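Long-range contacts in insect fatty acid binding protein (Manduca sexta, PDB 1MDC), which binds fatty acids one to one, enclosing the hydrophobic ligand inside an antiparallel beta-barrel: residues V62-G67 with S82-D87; V101-K106 with T116-N121; L4-S9 with N109-V114. All blocks are in the same frame, centred on the assembly; numbering follows the deposited sequence.

Contact 1 (V62-G67 with S82-D87); sequences VSFKSG and SMYTVD. With SO4 (sulfate ion), chain B.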
loop_
_atom_site.group_PDB
_atom_site.type_symbol
_atom_site.label_atom_id
_atom_site.label_comp_id
_atom_site.label_asym_id
_atom_site.label_seq_id
_atom_site.Cartn_x
_atom_site.Cartn_y
_atom_site.Cartn_z
ATOM N N VAL A 62 -0.128 -7.250 9.833
ATOM C CA VAL A 62 -1.201 -8.090 9.295
ATOM C C VAL A 62 -0.643 -9.258 8.467
ATOM O O VAL A 62 0.354 -9.110 7.764
ATOM C CB VAL A 62 -2.043 -7.196 8.420
ATOM C CG1 VAL A 62 -3.204 -7.998 7.906
ATOM C CG2 VAL A 62 -2.516 -6.053 9.320
ATOM N N SER A 63 -1.277 -10.430 8.548
ATOM C CA SER A 63 -0.822 -11.614 7.807
ATOM C C SER A 63 -1.803 -11.932 6.710
ATOM O O SER A 63 -3.015 -11.647 6.826
ATOM C CB SER A 63 -0.757 -12.934 8.655
ATOM O OG SER A 63 0.080 -12.686 9.737
ATOM N N PHE A 64 -1.278 -12.545 5.651
ATOM C CA PHE A 64 -2.143 -12.900 4.545
ATOM C C PHE A 64 -1.493 -13.979 3.727
ATOM O O PHE A 64 -0.306 -14.234 3.907
ATOM C CB PHE A 64 -2.392 -11.679 3.530
ATOM C CG PHE A 64 -1.130 -11.007 3.084
ATOM C CD1 PHE A 64 -0.462 -11.443 1.957
ATOM C CD2 PHE A 64 -0.625 -9.913 3.801
ATOM C CE1 PHE A 64 0.737 -10.819 1.539
ATOM C CE2 PHE A 64 0.556 -9.300 3.417
ATOM C CZ PHE A 64 1.238 -9.771 2.275
ATOM N N LYS A 65 -2.315 -14.572 2.853
ATOM C CA LYS A 65 -1.947 -15.620 1.900
ATOM C C LYS A 65 -2.123 -15.038 0.511
ATOM O O LYS A 65 -3.092 -14.341 0.266
ATOM C CB LYS A 65 -2.707 -16.952 1.871
ATOM C CG LYS A 65 -2.769 -17.513 3.270
ATOM C CD LYS A 65 -3.301 -18.932 3.412
ATOM C CE LYS A 65 -3.376 -19.334 4.886
ATOM N NZ LYS A 65 -2.299 -20.204 5.341
ATOM N N SER A 66 -1.191 -15.332 -0.387
ATOM C CA SER A 66 -1.271 -14.843 -1.753
ATOM C C SER A 66 -2.513 -15.377 -2.465
ATOM O O SER A 66 -2.784 -16.562 -2.434
ATOM C CB SER A 66 0.014 -15.185 -2.502
ATOM O OG SER A 66 -0.012 -14.694 -3.822
ATOM N N GLY A 67 -3.304 -14.525 -3.109
ATOM C CA GLY A 67 -4.484 -15.005 -3.811
ATOM C C GLY A 67 -5.771 -15.099 -3.009
ATOM O O GLY A 67 -6.809 -15.486 -3.540
ATOM N N SER A 82 -9.188 -6.634 0.650
ATOM C CA SER A 82 -7.851 -6.571 0.026
ATOM C C SER A 82 -7.477 -7.932 -0.537
ATOM O O SER A 82 -7.975 -8.952 -0.073
ATOM C CB SER A 82 -6.735 -6.270 1.118
ATOM O OG SER A 82 -6.638 -4.966 1.590
ATOM N N MET A 83 -6.598 -7.961 -1.516
ATOM C CA MET A 83 -6.141 -9.211 -2.079
ATOM C C MET A 83 -4.706 -8.988 -2.519
ATOM O O MET A 83 -4.457 -8.130 -3.363
ATOM C CB MET A 83 -6.991 -9.810 -3.231
ATOM C CG MET A 83 -6.672 -11.265 -3.500
ATOM S SD MET A 83 -5.633 -11.308 -4.940
ATOM C CE MET A 83 -6.847 -11.601 -6.170
ATOM N N TYR A 84 -3.745 -9.712 -1.960
ATOM C CA TYR A 84 -2.402 -9.489 -2.414
ATOM C C TYR A 84 -1.968 -10.725 -3.192
ATOM O O TYR A 84 -2.354 -11.829 -2.847
ATOM C CB TYR A 84 -1.403 -9.434 -1.267
ATOM C CG TYR A 84 -1.407 -8.261 -0.330
ATOM C CD1 TYR A 84 -2.431 -8.120 0.625
ATOM C CD2 TYR A 84 -0.384 -7.315 -0.410
ATOM C CE1 TYR A 84 -2.398 -7.049 1.493
ATOM C CE2 TYR A 84 -0.359 -6.234 0.431
ATOM C CZ TYR A 84 -1.380 -6.115 1.408
ATOM O OH TYR A 84 -1.343 -5.050 2.284
ATOM N N THR A 85 -1.171 -10.515 -4.238
ATOM C CA THR A 85 -0.583 -11.534 -5.109
ATOM C C THR A 85 0.912 -11.301 -4.922
ATOM O O THR A 85 1.358 -10.173 -5.171
ATOM C CB THR A 85 -0.875 -11.283 -6.594
ATOM O OG1 THR A 85 -2.255 -11.572 -6.730
ATOM C CG2 THR A 85 -0.095 -12.313 -7.356
ATOM N N VAL A 86 1.657 -12.330 -4.457
ATOM C CA VAL A 86 3.110 -12.277 -4.232
ATOM C C VAL A 86 3.725 -13.080 -5.384
ATOM O O VAL A 86 3.399 -14.271 -5.530
ATOM C CB VAL A 86 3.485 -12.847 -2.890
ATOM C CG1 VAL A 86 4.968 -12.627 -2.766
ATOM C CG2 VAL A 86 2.796 -12.000 -1.818
ATOM N N ASP A 87 4.566 -12.443 -6.224
ATOM C CA ASP A 87 5.152 -13.134 -7.374
ATOM C C ASP A 87 6.544 -12.630 -7.522
ATOM O O ASP A 87 6.830 -11.656 -8.215
ATOM C CB ASP A 87 4.255 -12.904 -8.643
ATOM C CG ASP A 87 4.539 -13.637 -9.954
ATOM O OD1 ASP A 87 5.613 -14.357 -9.972
ATOM O OD2 ASP A 87 3.854 -13.553 -10.930
HETATM S S SO4 B . 0.470 -2.081 1.070
HETATM O O1 SO4 B . 0.785 -3.510 0.966
HETATM O O2 SO4 B . 1.696 -1.313 1.135
HETATM O O3 SO4 B . -0.262 -1.617 -0.116
HETATM O O4 SO4 B . -0.328 -1.848 2.308
HETATM O O HOH W 1 -4.224 -11.741 -0.000
#
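The rings of Phe-64 and Tyr-84 lie flat on one another, their centroids 4.1 Å apart and their planes only 8° from parallel, with Tyr-84 CD1 over the centre of the Phe-64 ring and Phe-64 CE2 over that of Tyr-84. The two side chains reach this stack at about a right angle: Phe-64 CE1 sits 3.8 Å from Tyr-84 CB. Phe-64 is held with CG between its backbone N and carbonyl carbon (chi1 50°), which turns the ring toward strand 78-87 and onto the tyrosine. At the edge of the Phe-64 ring, CG2 of Val-86 approaches Phe-64 CE1 to 4.1 Å. Beyond the strand end, Ser-66 turns OG away from its own N (chi1 -178°) and receives the backbone N of Val-86 at 3.0 Å in a nearly straight bond. Gly-67 N donates to Tyr-84 O at 2.9 Å, in the carbonyl plane, and the bent chain of Met-83 brings SD to 4.0 Å from Gly-67 CA. A water bridges Tyr-84 N and Lys-65 O, next to this direct bond. The other ring neighbours of Tyr-84 include His-93, stacked on it, and Phe-70. In the FABP barrel, strands 60-64 and 70-74 border the known gap between the fourth and fifth strands; here aromatic stacking, a serine hydroxyl, one backbone bond and a water join the end of strand 60-64 and the loop after it to strand 78-87. Tyr-84 packs its ring face on Phe-64 while its hydroxyl points to a sulfate, where its bond is not settled, joining apolar packing to a polar site.

Contact 2 (V101-K106 with T116-N121); sequences VATFKK and TITSSN. With PLM (palmitic acid), chain C; SO4 (sulfate ion), chain B.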
loop_
_atom_site.group_PDB
_atom_site.type_symbol
_atom_site.label_atom_id
_atom_site.label_comp_id
_atom_site.label_asym_id
_atom_site.label_seq_id
_atom_site.Cartn_x
_atom_site.Cartn_y
_atom_site.Cartn_z
ATOM N N VAL A 101 -12.204 0.514 -7.205
ATOM C CA VAL A 101 -11.089 -0.430 -7.094
ATOM C C VAL A 101 -9.764 0.233 -7.325
ATOM O O VAL A 101 -9.660 1.084 -8.185
ATOM C CB VAL A 101 -11.291 -1.439 -8.245
ATOM C CG1 VAL A 101 -10.170 -2.460 -8.272
ATOM C CG2 VAL A 101 -12.543 -2.241 -7.980
ATOM N N ALA A 102 -8.744 -0.127 -6.572
ATOM C CA ALA A 102 -7.464 0.497 -6.803
ATOM C C ALA A 102 -6.434 -0.627 -6.821
ATOM O O ALA A 102 -6.655 -1.696 -6.210
ATOM C CB ALA A 102 -7.082 1.470 -5.715
ATOM N N THR A 103 -5.311 -0.381 -7.514
ATOM C CA THR A 103 -4.231 -1.358 -7.622
ATOM C C THR A 103 -2.949 -0.717 -7.155
ATOM O O THR A 103 -2.601 0.371 -7.573
ATOM C CB THR A 103 -4.081 -1.809 -9.115
ATOM O OG1 THR A 103 -5.244 -2.532 -9.428
ATOM C CG2 THR A 103 -2.916 -2.753 -9.284
ATOM N N PHE A 104 -2.239 -1.368 -6.264
ATOM C CA PHE A 104 -0.981 -0.833 -5.781
ATOM C C PHE A 104 0.057 -1.886 -6.190
ATOM O O PHE A 104 0.070 -2.973 -5.613
ATOM C CB PHE A 104 -0.919 -0.686 -4.256
ATOM C CG PHE A 104 -2.107 0.079 -3.700
ATOM C CD1 PHE A 104 -2.198 1.424 -3.800
ATOM C CD2 PHE A 104 -3.123 -0.639 -3.027
ATOM C CE1 PHE A 104 -3.320 2.101 -3.259
ATOM C CE2 PHE A 104 -4.219 0.009 -2.482
ATOM C CZ PHE A 104 -4.313 1.385 -2.621
ATOM N N LYS A 105 0.880 -1.587 -7.208
ATOM C CA LYS A 105 1.909 -2.503 -7.724
ATOM C C LYS A 105 3.224 -2.190 -6.998
ATOM O O LYS A 105 3.787 -1.100 -7.165
ATOM C CB LYS A 105 1.966 -2.441 -9.266
ATOM C CG LYS A 105 2.847 -3.539 -9.937
ATOM C CD LYS A 105 2.960 -3.288 -11.458
ATOM C CE LYS A 105 4.200 -3.743 -12.270
ATOM N NZ LYS A 105 3.859 -4.488 -13.498
ATOM N N LYS A 106 3.687 -3.135 -6.160
ATOM C CA LYS A 106 4.909 -2.910 -5.392
ATOM C C LYS A 106 6.069 -3.678 -5.985
ATOM O O LYS A 106 6.064 -4.886 -5.971
ATOM C CB LYS A 106 4.645 -3.392 -3.986
ATOM C CG LYS A 106 3.333 -2.854 -3.445
ATOM C CD LYS A 106 2.937 -3.234 -1.992
ATOM C CE LYS A 106 3.913 -2.878 -0.900
ATOM N NZ LYS A 106 3.456 -3.389 0.428
ATOM N N THR A 116 3.368 1.742 -7.728
ATOM C CA THR A 116 2.650 2.427 -8.776
ATOM C C THR A 116 1.196 2.208 -8.427
ATOM O O THR A 116 0.785 1.078 -8.250
ATOM C CB THR A 116 2.956 1.768 -10.099
ATOM O OG1 THR A 116 4.373 1.908 -10.226
ATOM C CG2 THR A 116 2.286 2.608 -11.215
ATOM N N ILE A 117 0.431 3.286 -8.339
ATOM C CA ILE A 117 -0.961 3.179 -7.990
ATOM C C ILE A 117 -1.892 3.691 -9.048
ATOM O O ILE A 117 -1.679 4.787 -9.556
ATOM C CB ILE A 117 -1.040 4.174 -6.808
ATOM C CG1 ILE A 117 -0.089 3.752 -5.667
ATOM C CG2 ILE A 117 -2.468 4.098 -6.326
ATOM C CD1 ILE A 117 -0.032 4.720 -4.474
ATOM N N THR A 118 -2.905 2.891 -9.366
ATOM C CA THR A 118 -3.914 3.232 -10.358
ATOM C C THR A 118 -5.285 3.110 -9.676
ATOM O O THR A 118 -5.428 2.369 -8.696
ATOM C CB THR A 118 -3.791 2.485 -11.651
ATOM O OG1 THR A 118 -3.692 1.115 -11.368
ATOM C CG2 THR A 118 -2.582 2.971 -12.457
ATOM N N SER A 119 -6.303 3.843 -10.155
ATOM C CA SER A 119 -7.644 3.822 -9.549
ATOM C C SER A 119 -8.735 3.701 -10.593
ATOM O O SER A 119 -8.548 4.099 -11.735
ATOM C CB SER A 119 -7.723 5.248 -9.005
ATOM O OG SER A 119 -9.006 5.715 -8.826
ATOM N N SER A 120 -9.882 3.161 -10.244
ATOM C CA SER A 120 -10.904 3.055 -11.266
ATOM C C SER A 120 -11.621 4.397 -11.466
ATOM O O SER A 120 -12.452 4.533 -12.359
ATOM C CB SER A 120 -11.940 1.981 -10.902
ATOM O OG SER A 120 -12.484 2.314 -9.635
ATOM N N ASN A 121 -11.321 5.403 -10.652
ATOM C CA ASN A 121 -12.014 6.675 -10.838
ATOM C C ASN A 121 -11.220 7.809 -11.449
ATOM O O ASN A 121 -11.740 8.917 -11.539
ATOM C CB ASN A 121 -12.424 7.170 -9.446
ATOM C CG ASN A 121 -13.503 6.278 -8.834
ATOM O OD1 ASN A 121 -14.221 5.555 -9.528
ATOM N ND2 ASN A 121 -13.633 6.326 -7.522
HETATM C C1 PLM C . 1.847 1.854 -0.305
HETATM O O1 PLM C . 2.578 0.848 -0.294
HETATM O O2 PLM C . 2.289 3.012 -0.231
HETATM C C2 PLM C . 0.308 1.714 -0.336
HETATM C C3 PLM C . -0.504 3.028 -0.404
HETATM C C4 PLM C . -1.038 3.439 0.997
HETATM C C5 PLM C . -2.534 3.114 1.187
HETATM C C6 PLM C . -3.403 4.384 1.189
HETATM C C7 PLM C . -4.840 3.971 0.897
HETATM C C8 PLM C . -5.899 5.025 1.179
HETATM C C9 PLM C . -6.779 5.030 -0.072
HETATM C CA PLM C . -8.210 4.508 0.129
HETATM C CB PLM C . -8.491 3.363 -0.856
HETATM C CC PLM C . -10.004 3.130 -1.106
HETATM C CD PLM C . -10.257 1.909 -2.049
HETATM C CE PLM C . -10.939 2.297 -3.357
HETATM C CF PLM C . -10.019 3.249 -4.123
HETATM C CG PLM C . -10.575 3.701 -5.497
HETATM S S SO4 B . 0.470 -2.081 1.070
HETATM O O1 SO4 B . 0.785 -3.510 0.966
HETATM O O2 SO4 B . 1.696 -1.313 1.135
HETATM O O3 SO4 B . -0.262 -1.617 -0.116
HETATM O O4 SO4 B . -0.328 -1.848 2.308
HETATM O O HOH W 2 5.683 -0.175 -9.329
#
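The Phe-104 ring has C2 of the bound palmitic acid over one face, offset toward the rim, and Ile-117 at its edge, where Ile-117 CG1 lies in the ring plane 3.7 Å from Phe-104 CD1; the His-93 ring meets it with planes inclined at about 60°. Ile-117 CG2 touches Phe-104 CD1 and CE1, so both branches of the isoleucine border this part of the ring. With CG anti to the carbonyl carbon (chi1 -52°), Phe-104 leans its ring toward Ile-117. The two residues form a non-hydrogen-bonded pair of the antiparallel hairpin, as do Ala-102 and Ser-119. All four face the ligand side, and Ala-102 CB packs 3.8 Å from PLM CF. Thr-103 with Thr-118 and Lys-105 with Thr-116 are the hydrogen-bonded pairs, their side chains on the other face. Where the ladder ends, Ser-120 OG accepts from Val-101 N at 3.0 Å, and Ser-120 N returns a bond to Val-101 O.

Lys-106 bends at chi3 (57°) and reaches a sulfate, probably from the crystallisation liquor, with NZ donating to O1 at 2.7 Å and O2 at 2.8 Å; NZ also bonds Gln-40. A methionine here has no ammonium group and would probably leave the Gln-40 amide oxygen without this mate and the sulfate held less firmly, by His-93 and perhaps Tyr-84. The inward face thus combines apolar packing along the fatty acid chain with a nearby lysine that holds a sulfate and Gln-40, the carboxylate end itself being bonded by Arg-128, Tyr-130 and Gln-40, consistent with a cavity suited to an amphipathic ligand.

Contact 3 (L4-S9 with N109-V114); sequences LGKVYS and NGDDLV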
loop_
_atom_site.group_PDB
_atom_site.type_symbol
_atom_site.label_atom_id
_atom_site.label_comp_id
_atom_site.label_asym_id
_atom_site.label_seq_id
_atom_site.Cartn_x
_atom_site.Cartn_y
_atom_site.Cartn_z
ATOM N N LEU A 4 12.786 -9.227 1.855
ATOM C CA LEU A 4 12.200 -9.752 3.065
ATOM C C LEU A 4 12.965 -9.311 4.296
ATOM O O LEU A 4 14.185 -9.382 4.313
ATOM C CB LEU A 4 12.130 -11.283 2.967
ATOM C CG LEU A 4 11.220 -11.700 1.830
ATOM C CD1 LEU A 4 11.307 -13.187 1.735
ATOM C CD2 LEU A 4 9.743 -11.344 2.144
ATOM N N GLY A 5 12.261 -8.838 5.333
ATOM C CA GLY A 5 12.875 -8.384 6.588
ATOM C C GLY A 5 13.503 -6.988 6.605
ATOM O O GLY A 5 13.953 -6.557 7.660
ATOM N N LYS A 6 13.540 -6.272 5.467
ATOM C CA LYS A 6 14.117 -4.940 5.442
ATOM C C LYS A 6 13.014 -3.918 5.708
ATOM O O LYS A 6 11.860 -4.141 5.332
ATOM C CB LYS A 6 14.613 -4.540 4.025
ATOM C CG LYS A 6 15.901 -5.170 3.555
ATOM C CD LYS A 6 16.361 -4.792 2.144
ATOM C CE LYS A 6 17.735 -5.346 1.928
ATOM N NZ LYS A 6 17.830 -6.624 2.613
ATOM N N VAL A 7 13.360 -2.798 6.332
ATOM C CA VAL A 7 12.347 -1.787 6.576
ATOM C C VAL A 7 12.507 -0.732 5.470
ATOM O O VAL A 7 13.590 -0.189 5.293
ATOM C CB VAL A 7 12.503 -1.145 8.001
ATOM C CG1 VAL A 7 11.581 0.085 8.155
ATOM C CG2 VAL A 7 12.146 -2.172 9.029
ATOM N N TYR A 8 11.446 -0.452 4.715
ATOM C CA TYR A 8 11.492 0.544 3.661
ATOM C C TYR A 8 10.748 1.779 4.163
ATOM O O TYR A 8 9.659 1.669 4.709
ATOM C CB TYR A 8 10.799 0.035 2.410
ATOM C CG TYR A 8 11.634 -1.038 1.680
ATOM C CD1 TYR A 8 11.548 -2.387 2.071
ATOM C CD2 TYR A 8 12.459 -0.700 0.619
ATOM C CE1 TYR A 8 12.288 -3.375 1.418
ATOM C CE2 TYR A 8 13.216 -1.681 -0.054
ATOM C CZ TYR A 8 13.117 -3.004 0.349
ATOM O OH TYR A 8 13.858 -3.955 -0.305
ATOM N N SER A 9 11.361 2.938 3.986
ATOM C CA SER A 9 10.797 4.208 4.418
ATOM C C SER A 9 10.508 5.089 3.213
ATOM O O SER A 9 11.293 5.165 2.268
ATOM C CB SER A 9 11.818 5.038 5.212
ATOM O OG SER A 9 12.221 4.294 6.305
ATOM N N ASN A 109 13.553 -3.855 -5.706
ATOM C CA ASN A 109 14.813 -3.976 -6.413
ATOM C C ASN A 109 15.879 -3.470 -5.472
ATOM O O ASN A 109 16.149 -2.279 -5.349
ATOM C CB ASN A 109 14.822 -3.303 -7.820
ATOM C CG ASN A 109 16.259 -3.179 -8.429
ATOM O OD1 ASN A 109 17.126 -4.116 -8.364
ATOM N ND2 ASN A 109 16.524 -1.995 -8.987
ATOM N N GLY A 110 16.484 -4.404 -4.778
ATOM C CA GLY A 110 17.501 -4.018 -3.850
ATOM C C GLY A 110 16.855 -3.199 -2.765
ATOM O O GLY A 110 15.768 -3.532 -2.263
ATOM N N ASP A 111 17.554 -2.125 -2.444
ATOM C CA ASP A 111 17.116 -1.218 -1.433
ATOM C C ASP A 111 16.028 -0.275 -1.907
ATOM O O ASP A 111 15.620 0.598 -1.165
ATOM C CB ASP A 111 18.280 -0.485 -0.841
ATOM C CG ASP A 111 19.007 -1.331 0.181
ATOM O OD1 ASP A 111 18.500 -2.495 0.522
ATOM O OD2 ASP A 111 19.981 -0.934 0.699
ATOM N N ASP A 112 15.541 -0.436 -3.124
ATOM C CA ASP A 112 14.484 0.462 -3.548
ATOM C C ASP A 112 13.164 -0.268 -3.711
ATOM O O ASP A 112 13.136 -1.430 -4.139
ATOM C CB ASP A 112 14.793 1.035 -4.962
ATOM C CG ASP A 112 16.035 1.869 -5.037
ATOM O OD1 ASP A 112 16.002 2.960 -4.365
ATOM O OD2 ASP A 112 16.991 1.537 -5.640
ATOM N N LEU A 113 12.060 0.418 -3.379
ATOM C CA LEU A 113 10.715 -0.143 -3.512
ATOM C C LEU A 113 9.930 0.939 -4.285
ATOM O O LEU A 113 9.968 2.085 -3.858
ATOM C CB LEU A 113 10.066 -0.490 -2.156
ATOM C CG LEU A 113 8.526 -0.567 -2.158
ATOM C CD1 LEU A 113 7.919 -1.680 -3.055
ATOM C CD2 LEU A 113 8.034 -0.778 -0.726
ATOM N N VAL A 114 9.278 0.601 -5.404
ATOM C CA VAL A 114 8.523 1.586 -6.167
ATOM C C VAL A 114 7.108 1.114 -6.150
ATOM O O VAL A 114 6.884 -0.024 -6.461
ATOM C CB VAL A 114 9.018 1.618 -7.637
ATOM C CG1 VAL A 114 8.229 2.677 -8.425
ATOM C CG2 VAL A 114 10.542 1.953 -7.734
#
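Tyr-8 lays the CD2-CE2 side of its ring along the backbone from Asp-111 to Leu-113, with CE2 3.5 Å from Asp-111 O and CD2 3.7 Å from Leu-113 CB. Its torsion (chi1 -73°, CG anti to the carbonyl carbon) sends the ring out across the gap between two segments whose nearest CA atoms, those of Tyr-8 and Leu-113, are 7.2 Å apart. At the end of the ring, Tyr-8 OH donates to Gly-110 O at 2.8 Å; the acceptor lies near the ring plane, and the hydroxyl in turn sits in the carbonyl plane. That carbonyl belongs to a type II' turn from Asn-109 to Asp-112, in which Gly-110 takes the positive-phi position. The bond probably helps hold the ring and the Gly-110 peptide in place. Beside it, Lys-6 crosses Asp-111 at about a right angle, Lys-6 CE lying 3.3 Å from Asp-111 OD1. Lys-6 NZ, bonded to Ser-2 O, stays 4.7 Å from Asp-111 OD1; any attraction to the aspartate is probably modest.

Tyr-108 meets the Tyr-8 ring edge-to-face, and Tyr-130, a palmitate-binding residue, packs against both Tyr-8 and Leu-113. Strand 122-131 lies in the sheet between strands 8-14 and 112-119, so the contact spans it at its C-terminal end, tying Tyr-8 of strand 8-14 to the hairpin turn that joins strands 100-109 and 112-119.

In the fold
All three contacts reach one antiparallel sheet, the wall of the barrel. Along the chain, contact 1 closes before contact 2 opens and lies wholly between the segments of contact 3, whereas contacts 2 and 3 interleave. Contacts 2 and 3 share strand 112-119 and, with centres about 20 Å apart, touch through Lys-106 CB and Leu-113 CD1, 3.8 Å apart. Contact 1 lies about 15 Å from contact 2 and about 18 Å from contact 3, centre to centre, touching neither; one sulfate meets contacts 1 and 2. Contact 1 joins one outermost strand to the neighbour of the other, bridging the gap where the barrel closes, while contacts 2 and 3 hold neighbouring parts of the wall beside the fatty acid.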